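Local atomic coordinates of galactitol-1-phosphate 5-dehydrogenase (Escherichia coli, PDB entry 4UEJ), a protein that oxidises galactitol 1-phosphate to D-tagatose 6-phosphate with NAD+ as hydride acceptor, working as a zinc-dependent homodimeric dehydrogenase of the alcohol dehydrogenase family. Residues D26-K31 against S70-L75; G78-C83 against M135-G140; A141-I146 against E300-L305; L150-L155 against A257-L262; I172-I177 against E314-H319. All coordinates share one frame; numbering follows the deposited sequence. Where two conformers were deposited one is given.

Contact 1. Residues D26-K31 against S70-L75; sequences DEVRVK and SGVDDL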
# COMPACT_ATOMS: atom_id res chain seq x y z
N ASP A 26 32.53 -20.46 -12.69
CA ASP A 26 31.93 -19.13 -12.55
C ASP A 26 31.98 -18.61 -11.12
O ASP A 26 31.26 -17.67 -10.77
CB ASP A 26 30.49 -19.14 -13.08
CG ASP A 26 29.54 -20.00 -12.24
OD1 ASP A 26 30.01 -20.89 -11.49
OD2 ASP A 26 28.31 -19.80 -12.35
N GLU A 27 32.85 -19.19 -10.30
CA GLU A 27 33.00 -18.71 -8.93
C GLU A 27 34.25 -17.86 -8.74
O GLU A 27 35.18 -17.91 -9.54
CB GLU A 27 33.04 -19.89 -7.95
CG GLU A 27 31.72 -20.58 -7.80
CD GLU A 27 31.79 -21.78 -6.87
OE1 GLU A 27 32.88 -22.35 -6.70
OE2 GLU A 27 30.74 -22.13 -6.30
N VAL A 28 34.26 -17.07 -7.67
CA VAL A 28 35.45 -16.35 -7.24
C VAL A 28 35.66 -16.55 -5.75
O VAL A 28 34.72 -16.91 -5.03
CB VAL A 28 35.35 -14.83 -7.52
CG1 VAL A 28 35.12 -14.56 -8.99
CG2 VAL A 28 34.23 -14.23 -6.69
N ARG A 29 36.88 -16.33 -5.27
CA ARG A 29 37.10 -16.32 -3.84
C ARG A 29 37.46 -14.91 -3.41
O ARG A 29 38.28 -14.24 -4.04
CB ARG A 29 38.21 -17.29 -3.41
CG ARG A 29 38.41 -17.33 -1.91
CD ARG A 29 39.19 -18.56 -1.43
NE ARG A 29 40.51 -18.64 -2.03
CZ ARG A 29 40.94 -19.66 -2.76
NH1 ARG A 29 40.14 -20.70 -2.97
NH2 ARG A 29 42.17 -19.65 -3.27
N VAL A 30 36.84 -14.47 -2.33
CA VAL A 30 37.09 -13.13 -1.81
C VAL A 30 37.80 -13.18 -0.47
O VAL A 30 37.37 -13.86 0.45
CB VAL A 30 35.78 -12.34 -1.66
CG1 VAL A 30 36.07 -10.94 -1.17
CG2 VAL A 30 35.01 -12.31 -2.98
N LYS A 31 38.89 -12.43 -0.35
CA LYS A 31 39.50 -12.22 0.95
C LYS A 31 38.80 -11.02 1.58
O LYS A 31 38.89 -9.90 1.07
CB LYS A 31 41.00 -11.98 0.82
CG LYS A 31 41.70 -11.79 2.14
CD LYS A 31 43.20 -11.61 1.93
CE LYS A 31 43.87 -10.98 3.14
NZ LYS A 31 45.34 -10.80 2.93
N SER A 70 37.89 -20.51 -13.79
CA SER A 70 38.45 -20.46 -15.14
C SER A 70 37.50 -19.79 -16.14
O SER A 70 37.92 -19.41 -17.23
CB SER A 70 38.79 -21.88 -15.60
OG SER A 70 37.66 -22.73 -15.45
N GLY A 71 36.24 -19.65 -15.76
CA GLY A 71 35.26 -19.01 -16.63
C GLY A 71 35.09 -17.53 -16.35
O GLY A 71 34.29 -16.86 -17.01
N VAL A 72 35.84 -17.01 -15.38
CA VAL A 72 35.74 -15.60 -15.01
C VAL A 72 36.82 -14.79 -15.72
O VAL A 72 38.01 -14.96 -15.46
CB VAL A 72 35.87 -15.40 -13.48
CG1 VAL A 72 35.88 -13.90 -13.14
CG2 VAL A 72 34.74 -16.10 -12.75
N ASP A 73 36.39 -13.91 -16.62
CA ASP A 73 37.34 -13.17 -17.45
C ASP A 73 37.36 -11.66 -17.17
O ASP A 73 38.20 -10.94 -17.72
CB ASP A 73 37.05 -13.42 -18.94
CG ASP A 73 35.67 -12.94 -19.38
OD1 ASP A 73 34.96 -12.27 -18.61
OD2 ASP A 73 35.29 -13.24 -20.54
N ASP A 74 36.45 -11.19 -16.33
CA ASP A 74 36.34 -9.75 -16.10
C ASP A 74 36.69 -9.36 -14.67
O ASP A 74 36.45 -8.23 -14.25
CB ASP A 74 34.93 -9.26 -16.47
CG ASP A 74 33.84 -9.83 -15.57
OD1 ASP A 74 34.06 -10.87 -14.91
OD2 ASP A 74 32.75 -9.24 -15.55
N LEU A 75 37.29 -10.29 -13.93
CA LEU A 75 37.82 -9.99 -12.60
C LEU A 75 39.15 -10.68 -12.40
O LEU A 75 39.41 -11.73 -12.98
CB LEU A 75 36.84 -10.43 -11.51
CG LEU A 75 35.63 -9.56 -11.23
CD1 LEU A 75 34.89 -10.14 -10.05
CD2 LEU A 75 36.03 -8.11 -10.96
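V72 and V28 meet by one methyl each, and in both residues it is the methyl that stands anti to the carbonyl carbon and beside the backbone N. V72 sends CG1 anti to its backbone N (chi1 176°), which leaves CG2 facing the strand; in V28 the touching branch is CG1 (chi1 -58°). V28 CG1 and V72 CG2 lie 4.1 Å apart, and the two side chains run roughly perpendicular to each other. The same V72 methyl also rests on the strand backbone, with V72 CG2 3.7 Å from E27 O and 4.1 Å from D26 C, so a single branch touches three successive residues. No hydrogen bond joins the two segments, although E27 bonds through its backbone to G69 just before the loop. The E27 side chain turns away, and its OE2 forms a salt bridge with K124 while OE1 accepts from K23 N. I65, V68, V123 and V128 also pack on V28, whereas D26 is exposed. The arrangement belongs to the GroES-like domain of zinc-containing alcohol dehydrogenases: the loop between strands 60-68 and 80-83 folds back over the start of strand 27-36 in a mixed, mostly antiparallel beta-sheet.

Contact 2. Residues G78-C83 against M135-G140; sequences GDAVAC and MPIEDG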
# COMPACT_ATOMS: atom_id res chain seq x y z
N GLY A 78 43.13 -9.29 -6.60
CA GLY A 78 43.47 -7.94 -6.19
C GLY A 78 42.36 -6.94 -6.44
O GLY A 78 42.36 -5.86 -5.85
N ASP A 79 41.41 -7.29 -7.31
CA ASP A 79 40.28 -6.39 -7.57
C ASP A 79 39.41 -6.24 -6.34
O ASP A 79 39.14 -7.21 -5.63
CB ASP A 79 39.44 -6.90 -8.75
CG ASP A 79 40.16 -6.78 -10.08
OD1 ASP A 79 41.22 -6.12 -10.12
OD2 ASP A 79 39.67 -7.34 -11.07
N ALA A 80 38.99 -5.01 -6.08
CA ALA A 80 38.11 -4.72 -4.95
C ALA A 80 36.67 -4.99 -5.33
O ALA A 80 36.23 -4.61 -6.41
CB ALA A 80 38.28 -3.27 -4.52
N VAL A 81 35.94 -5.65 -4.43
CA VAL A 81 34.53 -5.96 -4.67
C VAL A 81 33.69 -5.78 -3.42
O VAL A 81 34.19 -5.85 -2.30
CB VAL A 81 34.34 -7.41 -5.19
CG1 VAL A 81 34.96 -7.58 -6.56
CG2 VAL A 81 34.92 -8.41 -4.19
N ALA A 82 32.40 -5.53 -3.62
CA ALA A 82 31.40 -5.70 -2.57
C ALA A 82 30.61 -6.94 -2.88
O ALA A 82 30.47 -7.30 -4.03
CB ALA A 82 30.48 -4.50 -2.49
N CYS A 83 30.07 -7.59 -1.85
CA CYS A 83 29.21 -8.74 -2.07
C CYS A 83 27.80 -8.33 -2.49
O CYS A 83 27.21 -7.42 -1.90
CB CYS A 83 29.15 -9.59 -0.82
SG CYS A 83 28.06 -11.00 -0.95
N MET A 135 38.24 3.71 -4.10
CA MET A 135 37.34 3.62 -2.96
C MET A 135 37.99 2.87 -1.81
O MET A 135 38.47 1.75 -1.97
CB MET A 135 36.04 2.92 -3.37
CG MET A 135 35.09 2.70 -2.22
SD MET A 135 33.51 1.95 -2.69
CE MET A 135 32.80 3.24 -3.72
N PRO A 136 38.02 3.50 -0.62
CA PRO A 136 38.53 2.78 0.54
C PRO A 136 37.73 1.50 0.71
O PRO A 136 36.50 1.55 0.67
CB PRO A 136 38.31 3.77 1.70
CG PRO A 136 38.28 5.12 1.03
CD PRO A 136 37.59 4.87 -0.29
N ILE A 137 38.42 0.38 0.85
CA ILE A 137 37.78 -0.93 0.77
C ILE A 137 36.72 -1.09 1.86
O ILE A 137 35.68 -1.70 1.62
CB ILE A 137 38.83 -2.07 0.86
CG1 ILE A 137 38.17 -3.42 0.55
CG2 ILE A 137 39.54 -2.08 2.20
CD1 ILE A 137 37.61 -3.50 -0.84
N GLU A 138 36.98 -0.51 3.03
CA GLU A 138 36.03 -0.55 4.13
C GLU A 138 34.68 0.02 3.72
O GLU A 138 33.64 -0.49 4.14
CB GLU A 138 36.57 0.21 5.35
CG GLU A 138 35.60 0.27 6.52
CD GLU A 138 36.17 0.99 7.73
OE1 GLU A 138 37.16 0.49 8.31
OE2 GLU A 138 35.62 2.05 8.10
N ASP A 139 34.68 1.05 2.88
CA ASP A 139 33.43 1.68 2.44
C ASP A 139 32.56 0.72 1.66
O ASP A 139 31.35 0.92 1.55
CB ASP A 139 33.68 2.90 1.56
CG ASP A 139 34.37 4.04 2.30
OD1 ASP A 139 34.74 3.86 3.48
OD2 ASP A 139 34.56 5.10 1.67
N GLY A 140 33.18 -0.30 1.08
CA GLY A 140 32.47 -1.23 0.23
C GLY A 140 31.44 -2.03 0.99
O GLY A 140 30.45 -2.50 0.42
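A80 opens a contact between strand 80-83, in the GroES-like fold of the zinc-containing alcohol dehydrogenases, and the 135-140 loop that leads from this fold into helix 143-155. Its CB points at the loop and takes up the end of I137, with A80 CB 3.7 Å from I137 CD1. I137 gets there by extending CG1 anti to the backbone N (chi1 -171°), which carries CD1 to the strand while CG2 occupies the slot between backbone N and carbonyl carbon. V81 turns the other way, onto V30 and I65 of the same sheet, and only its carbonyl oxygen edges near the loop, V81 O being 4.4 Å from I137 CD1. At A82 the partner changes from a side chain to the backbone: its methyl packs against the carbonyl oxygen of G140. C83 then leaves the loop and packs on F61 and I109. No hydrogen bond crosses between the segments. The loop holds its own shape, with D139 N bonded to P136 O and G140 N to I137 O; S62 OG gives I137 O a second partner. The closest approach between the two segments is at the far end of the walk, where A82 CB stands 3.5 Å from G140 O.

Contact 3. Residues A141-I146 against E300-L305; sequences AFIEPI and ETASRL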
# COMPACT_ATOMS: atom_id res chain seq x y z
N ALA A 141 31.67 -2.20 2.29
CA ALA A 141 30.73 -2.94 3.13
C ALA A 141 29.42 -2.20 3.33
O ALA A 141 28.46 -2.75 3.87
CB ALA A 141 31.35 -3.25 4.48
N PHE A 142 29.36 -0.95 2.86
CA PHE A 142 28.14 -0.18 3.06
C PHE A 142 27.29 -0.11 1.81
O PHE A 142 26.16 0.40 1.86
CB PHE A 142 28.47 1.25 3.53
CG PHE A 142 28.85 1.32 4.98
CD1 PHE A 142 30.16 1.11 5.37
CD2 PHE A 142 27.90 1.56 5.95
CE1 PHE A 142 30.53 1.18 6.70
CE2 PHE A 142 28.26 1.62 7.29
CZ PHE A 142 29.58 1.42 7.67
N ILE A 143 27.81 -0.63 0.70
CA ILE A 143 27.05 -0.53 -0.55
C ILE A 143 25.72 -1.27 -0.47
O ILE A 143 24.70 -0.72 -0.87
CB ILE A 143 27.86 -1.06 -1.72
CG1 ILE A 143 29.05 -0.14 -1.96
CG2 ILE A 143 27.00 -1.14 -2.98
CD1 ILE A 143 29.74 -0.42 -3.26
N GLU A 144 25.74 -2.50 0.04
CA GLU A 144 24.52 -3.27 0.16
C GLU A 144 23.46 -2.55 1.04
O GLU A 144 22.31 -2.38 0.59
CB GLU A 144 24.85 -4.67 0.68
CG GLU A 144 23.78 -5.72 0.42
CD GLU A 144 22.71 -5.74 1.47
OE1 GLU A 144 22.87 -5.04 2.49
OE2 GLU A 144 21.70 -6.45 1.27
N PRO A 145 23.84 -2.07 2.25
CA PRO A 145 22.79 -1.36 3.00
C PRO A 145 22.34 -0.02 2.37
O PRO A 145 21.17 0.34 2.54
CB PRO A 145 23.44 -1.15 4.39
CG PRO A 145 24.89 -1.40 4.21
CD PRO A 145 24.98 -2.42 3.11
N ILE A 146 23.22 0.66 1.62
CA ILE A 146 22.79 1.84 0.87
C ILE A 146 21.69 1.47 -0.12
O ILE A 146 20.68 2.15 -0.24
CB ILE A 146 23.94 2.48 0.12
CG1 ILE A 146 24.91 3.11 1.13
CG2 ILE A 146 23.45 3.60 -0.81
CD1 ILE A 146 26.22 3.44 0.51
N GLU A 300 24.96 0.72 -8.82
CA GLU A 300 25.74 1.77 -9.48
C GLU A 300 25.54 3.11 -8.81
O GLU A 300 26.50 3.84 -8.58
CB GLU A 300 25.36 1.90 -10.96
CG GLU A 300 25.55 0.66 -11.78
CD GLU A 300 25.48 0.95 -13.27
OE1 GLU A 300 24.57 1.72 -13.68
OE2 GLU A 300 26.33 0.43 -14.02
N THR A 301 24.30 3.44 -8.48
CA THR A 301 24.03 4.71 -7.79
C THR A 301 24.76 4.78 -6.44
O THR A 301 25.34 5.80 -6.10
CB THR A 301 22.52 4.92 -7.57
OG1 THR A 301 21.87 4.94 -8.84
CG2 THR A 301 22.26 6.24 -6.86
N ALA A 302 24.74 3.68 -5.68
CA ALA A 302 25.36 3.68 -4.36
C ALA A 302 26.85 3.94 -4.50
O ALA A 302 27.43 4.74 -3.76
CB ALA A 302 25.13 2.35 -3.65
N SER A 303 27.46 3.27 -5.46
CA SER A 303 28.87 3.44 -5.70
C SER A 303 29.17 4.89 -6.08
O SER A 303 30.11 5.50 -5.58
CB SER A 303 29.35 2.49 -6.80
OG SER A 303 30.75 2.63 -6.95
N ARG A 304 28.34 5.45 -6.96
CA ARG A 304 28.59 6.81 -7.43
C ARG A 304 28.42 7.85 -6.34
O ARG A 304 29.26 8.74 -6.22
CB ARG A 304 27.67 7.12 -8.60
CG ARG A 304 28.03 6.30 -9.82
CD ARG A 304 26.96 6.40 -10.89
NE ARG A 304 27.36 5.66 -12.09
CZ ARG A 304 26.70 5.69 -13.24
NH1 ARG A 304 25.59 6.41 -13.35
NH2 ARG A 304 27.15 5.00 -14.27
N LEU A 305 27.37 7.73 -5.55
CA LEU A 305 27.14 8.67 -4.45
C LEU A 305 28.31 8.64 -3.48
O LEU A 305 28.74 9.67 -2.96
CB LEU A 305 25.83 8.35 -3.72
CG LEU A 305 24.58 8.63 -4.55
CD1 LEU A 305 23.35 8.18 -3.79
CD2 LEU A 305 24.48 10.12 -4.89
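R304 N bonds to E300 O at 2.9 Å and L305 N to T301 O at the same length, fixing the helical turn from which A302 presents its methyl to I143 and I146. On the facing helix I146 N closes a similar turn on F142 O. Between the two segments there is no hydrogen bond, and the meeting is wholly apolar. I146 makes the tighter half: its CG2 lies over the methyl, 3.5 Å from A302 CB and 4.0 Å from A302 CA. I143, one turn earlier, approaches the same methyl less closely, with I143 CG2 4.0 Å from A302 CB. In both, CG1 is anti to the carbonyl carbon (chi1 -67° in I143, -69° in I146), which leaves CG2 anti to the backbone N and facing A302. The short alanine lets the helices come near, the CA atoms of I143 and A302 being 5.9 Å apart. L306 and W299 pack on I143 from the same partner helix, while L175 and C179 reach I146 from helix 171-182. E144, between the two isoleucines in sequence, is directed away from A302 and touches H59. The isoleucines thus pack on helix 297-307, while E144 of the same turn probably belongs to the catalytic zinc site, as in related alcohol dehydrogenases.

Contact 4. Residues L150-L155 against A257-L262; sequences LHAFHL and ALVGTL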
# COMPACT_ATOMS: atom_id res chain seq x y z
N LEU A 150 17.85 2.88 -1.47
CA LEU A 150 17.76 3.27 -2.87
C LEU A 150 16.69 2.46 -3.59
O LEU A 150 16.01 2.98 -4.46
CB LEU A 150 19.10 3.09 -3.58
CG LEU A 150 20.18 4.09 -3.16
CD1 LEU A 150 21.42 3.86 -4.04
CD2 LEU A 150 19.68 5.51 -3.35
N HIS A 151 16.57 1.19 -3.22
CA HIS A 151 15.56 0.33 -3.85
C HIS A 151 14.16 0.83 -3.53
O HIS A 151 13.30 0.88 -4.41
CB HIS A 151 15.70 -1.12 -3.39
CG HIS A 151 14.74 -2.04 -4.07
ND1 HIS A 151 14.79 -2.29 -5.43
CD2 HIS A 151 13.69 -2.75 -3.60
CE1 HIS A 151 13.82 -3.12 -5.76
NE2 HIS A 151 13.14 -3.42 -4.66
N ALA A 152 13.94 1.20 -2.27
CA ALA A 152 12.65 1.79 -1.88
C ALA A 152 12.37 3.09 -2.64
O ALA A 152 11.24 3.27 -3.13
CB ALA A 152 12.60 2.03 -0.40
N PHE A 153 13.35 3.99 -2.74
CA PHE A 153 13.17 5.21 -3.56
C PHE A 153 12.82 4.87 -5.01
O PHE A 153 11.97 5.51 -5.64
CB PHE A 153 14.43 6.09 -3.54
CG PHE A 153 14.74 6.69 -2.20
CD1 PHE A 153 13.75 6.86 -1.25
CD2 PHE A 153 16.03 7.07 -1.88
CE1 PHE A 153 14.04 7.42 -0.01
CE2 PHE A 153 16.33 7.63 -0.64
CZ PHE A 153 15.33 7.79 0.30
N HIS A 154 13.49 3.86 -5.56
CA HIS A 154 13.24 3.44 -6.93
C HIS A 154 11.80 2.97 -7.11
O HIS A 154 11.14 3.33 -8.08
CB HIS A 154 14.20 2.32 -7.33
CG HIS A 154 14.00 1.81 -8.72
ND1 HIS A 154 14.34 0.54 -9.10
CD2 HIS A 154 13.48 2.41 -9.82
CE1 HIS A 154 14.05 0.37 -10.38
NE2 HIS A 154 13.53 1.49 -10.84
N LEU A 155 11.31 2.18 -6.17
CA LEU A 155 9.92 1.69 -6.26
C LEU A 155 8.93 2.83 -6.17
O LEU A 155 7.84 2.74 -6.72
CB LEU A 155 9.62 0.68 -5.16
CG LEU A 155 10.35 -0.66 -5.28
CD1 LEU A 155 10.01 -1.53 -4.09
CD2 LEU A 155 9.99 -1.36 -6.58
N ALA A 257 6.65 3.68 1.87
CA ALA A 257 7.48 2.54 1.51
C ALA A 257 7.87 1.74 2.74
O ALA A 257 8.47 2.28 3.69
CB ALA A 257 8.72 2.98 0.76
N LEU A 258 7.54 0.46 2.72
CA LEU A 258 7.77 -0.40 3.86
C LEU A 258 9.05 -1.17 3.62
O LEU A 258 9.12 -1.99 2.71
CB LEU A 258 6.59 -1.36 4.06
CG LEU A 258 5.22 -0.73 4.29
CD1 LEU A 258 4.15 -1.82 4.35
CD2 LEU A 258 5.20 0.11 5.55
N VAL A 259 10.03 -0.91 4.47
CA VAL A 259 11.36 -1.47 4.31
C VAL A 259 11.61 -2.48 5.42
O VAL A 259 12.23 -3.52 5.21
CB VAL A 259 12.40 -0.35 4.33
CG1 VAL A 259 13.79 -0.90 4.14
CG2 VAL A 259 12.07 0.68 3.25
N GLY A 260 11.08 -2.17 6.59
CA GLY A 260 11.30 -2.96 7.79
C GLY A 260 10.34 -4.12 7.95
O GLY A 260 9.13 -3.95 7.88
N THR A 261 10.89 -5.31 8.18
CA THR A 261 10.06 -6.50 8.34
C THR A 261 9.63 -6.68 9.80
O THR A 261 10.43 -6.54 10.72
CB THR A 261 10.82 -7.76 7.85
OG1 THR A 261 10.13 -8.94 8.28
CG2 THR A 261 12.24 -7.77 8.38
N LEU A 262 8.35 -6.97 10.01
CA LEU A 262 7.80 -7.06 11.36
C LEU A 262 8.02 -8.43 11.98
O LEU A 262 7.98 -9.45 11.29
CB LEU A 262 6.30 -6.75 11.35
CG LEU A 262 5.83 -5.34 11.73
CD1 LEU A 262 6.72 -4.25 11.17
CD2 LEU A 262 4.39 -5.16 11.27
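A152 carries the close-packed part of this contact, its methyl meeting two residues at once. A152 CB lies 4.2 Å from A257 CB, where two small side chains facing each other let helix and strand draw together; their CA atoms are 6.2 Å apart. Beside this pair, A152 CB is 3.9 Å from V259 CG2. That methyl is the branch of V259 anti to the carbonyl carbon, the other, CG1, being anti to the backbone N (chi1 -179°). V259 was modelled in two conformers, so its share is less certain than that of the alanines. The loose side also begins at V259, which is only partly buried; a bound glycerol lies about 5 Å, and a zinc ion about 9 Å, from its side chain. At the end of the helix, L155 packs instead on S286 and on E280 of the second subunit. The flank bearing H151 serves other partners: ND1 bonds to E298 OE2, and NE2 to E280 OE2 of the second subunit. Helix 143-155 packs on strands 231-235 and 255-258 of the parallel Rossmann-type sheet, with L234 beside A152, and also touches helices 171-182 and 297-307, where C179 and A302 meet L150.

Contact 5. Residues I172-I177 against E314-H319; sequences IGLLAI and EPLIAH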
# COMPACT_ATOMS: atom_id res chain seq x y z
N ILE A 172 20.35 1.68 8.09
CA ILE A 172 19.59 1.78 6.85
C ILE A 172 18.89 3.13 6.76
O ILE A 172 18.97 3.81 5.74
CB ILE A 172 18.54 0.66 6.75
CG1 ILE A 172 19.22 -0.71 6.73
CG2 ILE A 172 17.69 0.84 5.49
CD1 ILE A 172 20.15 -0.88 5.56
N GLY A 173 18.23 3.51 7.84
CA GLY A 173 17.55 4.81 7.89
C GLY A 173 18.47 6.01 7.75
O GLY A 173 18.15 6.96 7.03
N LEU A 174 19.60 6.00 8.44
CA LEU A 174 20.52 7.11 8.33
C LEU A 174 21.09 7.21 6.92
O LEU A 174 21.28 8.31 6.41
CB LEU A 174 21.65 6.98 9.35
CG LEU A 174 21.19 7.15 10.80
CD1 LEU A 174 22.30 6.78 11.79
CD2 LEU A 174 20.74 8.59 11.02
N LEU A 175 21.37 6.07 6.30
CA LEU A 175 21.85 6.09 4.91
C LEU A 175 20.77 6.66 3.99
O LEU A 175 21.07 7.44 3.08
CB LEU A 175 22.26 4.69 4.45
CG LEU A 175 23.58 4.19 5.09
CD1 LEU A 175 23.71 2.67 4.88
CD2 LEU A 175 24.76 4.90 4.52
N ALA A 176 19.53 6.25 4.23
CA ALA A 176 18.41 6.74 3.43
C ALA A 176 18.26 8.26 3.52
O ALA A 176 17.94 8.91 2.53
CB ALA A 176 17.12 6.05 3.87
N ILE A 177 18.50 8.83 4.69
CA ILE A 177 18.49 10.28 4.82
C ILE A 177 19.51 10.91 3.90
O ILE A 177 19.19 11.85 3.16
CB ILE A 177 18.78 10.71 6.26
CG1 ILE A 177 17.62 10.28 7.16
CG2 ILE A 177 19.03 12.21 6.32
CD1 ILE A 177 17.91 10.43 8.63
N GLU A 314 31.69 7.23 8.15
CA GLU A 314 32.40 7.17 9.42
C GLU A 314 31.50 7.37 10.66
O GLU A 314 31.63 6.63 11.63
CB GLU A 314 33.55 8.20 9.44
CG GLU A 314 34.52 8.00 10.59
CD GLU A 314 35.13 6.61 10.60
OE1 GLU A 314 35.40 6.07 9.51
OE2 GLU A 314 35.30 6.05 11.70
N PRO A 315 30.58 8.36 10.63
CA PRO A 315 29.79 8.57 11.85
C PRO A 315 28.87 7.40 12.18
O PRO A 315 28.41 7.30 13.30
CB PRO A 315 28.95 9.81 11.55
CG PRO A 315 29.58 10.44 10.35
CD PRO A 315 30.25 9.36 9.60
N LEU A 316 28.61 6.54 11.20
CA LEU A 316 27.70 5.42 11.38
C LEU A 316 28.33 4.28 12.16
O LEU A 316 27.63 3.42 12.70
CB LEU A 316 27.24 4.88 10.02
CG LEU A 316 26.56 5.89 9.09
CD1 LEU A 316 26.27 5.27 7.74
CD2 LEU A 316 25.30 6.40 9.75
N ILE A 317 29.66 4.25 12.22
CA ILE A 317 30.37 3.08 12.73
C ILE A 317 30.56 3.15 14.23
O ILE A 317 31.15 4.11 14.75
CB ILE A 317 31.73 2.90 12.02
CG1 ILE A 317 31.52 2.73 10.51
CG2 ILE A 317 32.46 1.72 12.58
CD1 ILE A 317 32.75 2.91 9.66
N ALA A 318 30.06 2.13 14.93
CA ALA A 318 30.17 2.07 16.38
C ALA A 318 31.32 1.19 16.82
O ALA A 318 31.88 1.37 17.90
CB ALA A 318 28.86 1.57 17.00
N HIS A 319 31.69 0.23 15.98
CA HIS A 319 32.72 -0.72 16.35
C HIS A 319 33.51 -1.22 15.15
O HIS A 319 32.94 -1.58 14.12
CB HIS A 319 32.10 -1.91 17.09
CG HIS A 319 33.11 -2.85 17.66
ND1 HIS A 319 33.70 -2.66 18.89
CD2 HIS A 319 33.64 -4.00 17.16
CE1 HIS A 319 34.54 -3.65 19.13
NE2 HIS A 319 34.52 -4.47 18.10
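L316 points from a short 3-10 turn into the side of helix 171-182 and spreads its two methyls over neighbouring leucines. Its CB faces the helix without touching it, and CG continues anti to the carbonyl carbon (chi1 -57°), which aims the fork between L174 and L175. CD1, in line with the extended chain (chi2 175°), goes to L175: L316 CD1 is 3.6 Å from L175 CD2 and 3.9 Å from L175 CG. CD2 takes the other fork and settles alongside L174, with L316 CD2 3.6 Å from L174 CD1 and 3.7 Å from L174 CB. The approaches differ, since L174 and L316 pass one another running in opposite directions, whereas L175 meets L316 at a slant. F204 also packs on L316, and L313 on L175. Cut back to an alanine here, the residue would lose CG and both methyls, which would probably leave L174 and L175 without this partner and open a gap between helix and turn. The helix begins in a glycine-rich sequence that fits a Rossmann-type pattern, G173 being its last glycine; the turn leads into strand 317-321, which pairs with strand 341-344. With only aliphatic carbons in contact and no hydrogen bond between the segments, the join rests on apolar packing, with no polar group needing a partner across it.

From the N terminus, contact 1 closes the loop from D26 to L75 and contact 2, next in series, the one from G78 to G140; the two touch within one sheet. Contact 3 follows at once, closing a far longer loop from A141 to L305 across the Rossmann-type region. Contact 4 nests inside it and shares helix 143-155. Contact 5 starts within both loops and ends beyond them at H319, crossing contacts 3 and 4 and leading the chain back to the mixed sheet of contacts 1 and 2. Helix 143-155 and its approach link the domains: A82 touches I143, I146 touches L175, and F153 touches A176.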